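Local coordinates for protein elongation factor G (Thermus thermophilus, PDB 2DY1) that binds GTP together with a magnesium ion and probably acts as a GTPase elongation factor in the translocation step of protein synthesis, at residues R200-R203 with F204-V208; E354-H357 with R358-L362. All coordinates share one frame; numbering follows the deposited sequence.

Interaction 1 (R200-R203 with F204-V208)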
# COMPACT_ATOMS: atom_id res chain seq x y z
N ARG A 200 -17.98 38.46 -10.75
CA ARG A 200 -17.39 37.36 -9.99
C ARG A 200 -16.07 36.93 -10.62
O ARG A 200 -15.11 36.65 -9.91
CB ARG A 200 -18.35 36.16 -9.92
CG ARG A 200 -17.78 35.00 -9.07
CD ARG A 200 -18.85 34.00 -8.63
NE ARG A 200 -19.58 33.45 -9.76
CZ ARG A 200 -20.60 32.60 -9.66
NH1 ARG A 200 -21.22 32.16 -10.75
NH2 ARG A 200 -20.99 32.18 -8.46
N VAL A 201 -16.03 36.88 -11.95
CA VAL A 201 -14.80 36.50 -12.63
C VAL A 201 -13.70 37.49 -12.28
O VAL A 201 -12.56 37.09 -12.03
CB VAL A 201 -14.99 36.48 -14.15
CG1 VAL A 201 -13.66 36.29 -14.84
CG2 VAL A 201 -15.94 35.35 -14.52
N GLN A 202 -14.05 38.77 -12.26
CA GLN A 202 -13.08 39.81 -11.93
C GLN A 202 -12.55 39.63 -10.51
O GLN A 202 -11.35 39.81 -10.26
CB GLN A 202 -13.71 41.19 -12.09
CG GLN A 202 -13.05 42.05 -13.17
CD GLN A 202 -11.55 42.17 -12.99
OE1 GLN A 202 -11.06 42.46 -11.89
NE2 GLN A 202 -10.80 41.96 -14.06
N ARG A 203 -13.43 39.29 -9.57
CA ARG A 203 -13.05 39.08 -8.18
C ARG A 203 -12.03 37.95 -8.09
O ARG A 203 -11.01 38.06 -7.40
CB ARG A 203 -14.28 38.73 -7.36
CG ARG A 203 -14.08 38.66 -5.87
CD ARG A 203 -15.27 37.95 -5.23
NE ARG A 203 -16.55 38.38 -5.80
CZ ARG A 203 -17.59 37.57 -5.96
NH1 ARG A 203 -17.51 36.29 -5.60
NH2 ARG A 203 -18.72 38.03 -6.50
N PHE A 204 -12.32 36.85 -8.77
CA PHE A 204 -11.39 35.72 -8.75
C PHE A 204 -10.06 36.09 -9.38
O PHE A 204 -9.00 35.64 -8.93
CB PHE A 204 -12.00 34.51 -9.47
CG PHE A 204 -12.84 33.64 -8.58
CD1 PHE A 204 -12.24 32.69 -7.75
CD2 PHE A 204 -14.22 33.80 -8.53
CE1 PHE A 204 -13.02 31.91 -6.90
CE2 PHE A 204 -14.99 33.03 -7.68
CZ PHE A 204 -14.39 32.09 -6.86
N ARG A 205 -10.08 36.90 -10.43
CA ARG A 205 -8.83 37.28 -11.07
C ARG A 205 -7.96 38.07 -10.10
O ARG A 205 -6.75 37.84 -10.00
CB ARG A 205 -9.09 38.10 -12.34
CG ARG A 205 -7.81 38.51 -13.04
CD ARG A 205 -8.02 39.15 -14.39
NE ARG A 205 -6.71 39.45 -14.96
CZ ARG A 205 -6.49 39.85 -16.21
NH1 ARG A 205 -7.50 40.01 -17.05
NH2 ARG A 205 -5.24 40.08 -16.61
N GLN A 206 -8.59 38.99 -9.37
CA GLN A 206 -7.88 39.82 -8.40
C GLN A 206 -7.28 38.93 -7.32
O GLN A 206 -6.15 39.15 -6.87
CB GLN A 206 -8.84 40.82 -7.74
CG GLN A 206 -9.67 41.66 -8.69
CD GLN A 206 -10.64 42.59 -7.96
OE1 GLN A 206 -11.43 42.15 -7.12
NE2 GLN A 206 -10.58 43.88 -8.28
N GLU A 207 -8.05 37.94 -6.89
CA GLU A 207 -7.59 37.02 -5.86
C GLU A 207 -6.40 36.20 -6.35
O GLU A 207 -5.47 35.96 -5.58
CB GLU A 207 -8.72 36.09 -5.44
CG GLU A 207 -9.77 36.78 -4.57
CD GLU A 207 -11.02 35.94 -4.39
OE1 GLU A 207 -10.96 34.71 -4.60
OE2 GLU A 207 -12.06 36.51 -4.02
N VAL A 208 -6.43 35.77 -7.60
CA VAL A 208 -5.35 34.98 -8.16
C VAL A 208 -4.07 35.82 -8.27
O VAL A 208 -2.99 35.36 -7.87
CB VAL A 208 -5.74 34.42 -9.54
CG1 VAL A 208 -4.49 33.92 -10.29
CG2 VAL A 208 -6.73 33.26 -9.35
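R200 and F204, one helical turn apart, run side by side in the same direction, and the aliphatic part of the arginine meets the rim of the phenyl ring. R200 CG lies in the ring plane at its edge, 3.7 Å from F204 CE2, while the guanidinium plane is turned 60° from the ring. CG of R200 stands anti to its own backbone nitrogen (chi1 -178°), a torsion that sends the chain along the phenylalanine, and a bend at chi3 then turns the charged end aside. That end forms a salt bridge with E197 and a cation-pi contact with Y143. A second parallel pair, R203 and E207, touches through carbon: R203 CG is 3.5 Å from E207 OE2, whereas R203 NE and E207 OE2 remain 5.2 Å apart, so any attraction between the charges acts at a distance. Q202 and Q206 instead cross at about a right angle, their amide planes nearly perpendicular, with Q202 OE1 3.6 Å from Q206 CG. Beneath these side chains, four consecutive backbone bonds fix the spacing, among them F204 N to R200 O at 3.0 Å and E207 N to R203 O, also 3.0 Å. Further out, F204 packs on P158 and L161 of strand 156-165 and on V175, V208 reaches L157 of the same strand, and V201 rests on V193. The example is an amphipathic alpha-helix with i to i+4 pairing, helix 198-213, lying against a strand within the GTP-binding domain, away from the nucleotide.

Interaction 2 (E354-H357 with R358-L362); sequences EGLH and RGMVL
M360 N donates to H357 O across 3.2 Å, with an N-H...O angle of 155°, and this bond closes a type II beta turn from H357 to M360. The turn leads the chain into strand 361-363, which pairs antiparallel with strand 285-294 in domain 2. G359 takes the third position of the turn with a positive phi (93°), backbone angles that suit glycine; its backbone, like that of M360, is hydrogen-bonded to V288 of strand 285-294. R358, at the second position, extends so that NH2 hydrogen-bonds to G89 O, and H357 ND1 is hydrogen-bonded to E407 OE1, so polar groups of the turn reach other parts of the chain. From the last position of the turn, the M360 side chain folds back against L356 and H357. Its CG is anti to the backbone nitrogen (chi1 -163°), and the bend at chi3 sets the terminal methyl beside H357. L356 and M360 cross at about a right angle, L356 CD2 lying 3.7 Å from M360 SD, and L356 also packs on A301 and V323. The methyl meets the imidazole obliquely, with M360 CE 3.6 Å from H357 CD2.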
# COMPACT_ATOMS: atom_id res chain seq x y z
N GLU A 354 13.94 -9.75 -15.87
CA GLU A 354 13.88 -10.60 -14.70
C GLU A 354 14.85 -10.22 -13.56
O GLU A 354 14.60 -10.52 -12.40
CB GLU A 354 14.09 -12.06 -15.11
CG GLU A 354 12.86 -12.76 -15.71
CD GLU A 354 12.41 -12.23 -17.08
OE1 GLU A 354 13.24 -11.71 -17.86
OE2 GLU A 354 11.21 -12.36 -17.40
N GLY A 355 15.94 -9.55 -13.89
CA GLY A 355 16.87 -9.17 -12.82
C GLY A 355 16.67 -7.79 -12.22
O GLY A 355 17.42 -7.38 -11.34
N LEU A 356 15.65 -7.07 -12.68
CA LEU A 356 15.38 -5.71 -12.20
C LEU A 356 14.12 -5.72 -11.33
O LEU A 356 13.05 -6.06 -11.81
CB LEU A 356 15.17 -4.75 -13.38
CG LEU A 356 16.39 -4.54 -14.29
CD1 LEU A 356 16.03 -3.62 -15.46
CD2 LEU A 356 17.53 -3.96 -13.46
N HIS A 357 14.27 -5.31 -10.08
CA HIS A 357 13.17 -5.35 -9.12
C HIS A 357 12.67 -3.99 -8.69
O HIS A 357 13.40 -2.99 -8.76
CB HIS A 357 13.62 -6.13 -7.90
CG HIS A 357 14.27 -7.44 -8.24
ND1 HIS A 357 13.60 -8.48 -8.84
CD2 HIS A 357 15.55 -7.86 -8.08
CE1 HIS A 357 14.43 -9.49 -9.03
NE2 HIS A 357 15.62 -9.14 -8.58
N ARG A 358 11.43 -3.95 -8.21
CA ARG A 358 10.86 -2.69 -7.75
C ARG A 358 11.77 -2.08 -6.68
O ARG A 358 12.22 -2.79 -5.78
CB ARG A 358 9.47 -2.93 -7.15
CG ARG A 358 8.72 -1.66 -6.73
CD ARG A 358 7.35 -2.03 -6.10
NE ARG A 358 6.51 -0.87 -5.81
CZ ARG A 358 6.67 -0.04 -4.77
NH1 ARG A 358 7.65 -0.23 -3.89
NH2 ARG A 358 5.84 0.99 -4.61
N GLY A 359 12.03 -0.78 -6.80
CA GLY A 359 12.83 -0.06 -5.82
C GLY A 359 14.31 0.05 -6.12
O GLY A 359 15.04 0.77 -5.42
N MET A 360 14.75 -0.65 -7.14
CA MET A 360 16.16 -0.66 -7.54
C MET A 360 16.57 0.69 -8.12
O MET A 360 15.91 1.23 -9.01
CB MET A 360 16.34 -1.77 -8.57
CG MET A 360 17.76 -2.22 -8.83
SD MET A 360 17.64 -3.73 -9.81
CE MET A 360 17.09 -4.72 -8.77
N VAL A 361 17.69 1.22 -7.63
CA VAL A 361 18.21 2.49 -8.11
C VAL A 361 19.28 2.22 -9.17
O VAL A 361 20.03 1.23 -9.08
CB VAL A 361 18.82 3.28 -6.93
CG1 VAL A 361 19.29 4.67 -7.40
CG2 VAL A 361 17.76 3.42 -5.81
N LEU A 362 19.31 3.05 -10.21
CA LEU A 362 20.28 2.90 -11.29
C LEU A 362 20.98 4.23 -11.46
O LEU A 362 20.37 5.29 -11.32
CB LEU A 362 19.57 2.50 -12.58
CG LEU A 362 18.64 1.30 -12.39
CD1 LEU A 362 17.57 1.30 -13.48
CD2 LEU A 362 19.43 0.03 -12.40

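In the fold
Followed from the N terminus, the chain first builds most of the GTP-binding domain, then reaches interaction 1 within helix 198-213, which follows strand 187-191. It next completes that domain and enters domain 2, where interaction 2 lies where the loop after strand 347-350 leads into strand 361-363. Interaction 1 closes no loop beyond successive helical turns, and interaction 2 closes one tight turn. The two are in series, neither nested nor crossed, with centres 48 Å apart and nearest atoms about 35 Å apart. Interaction 2 also reaches other family regions, with R358 meeting the GTP-binding domain and H357 the region of domain III.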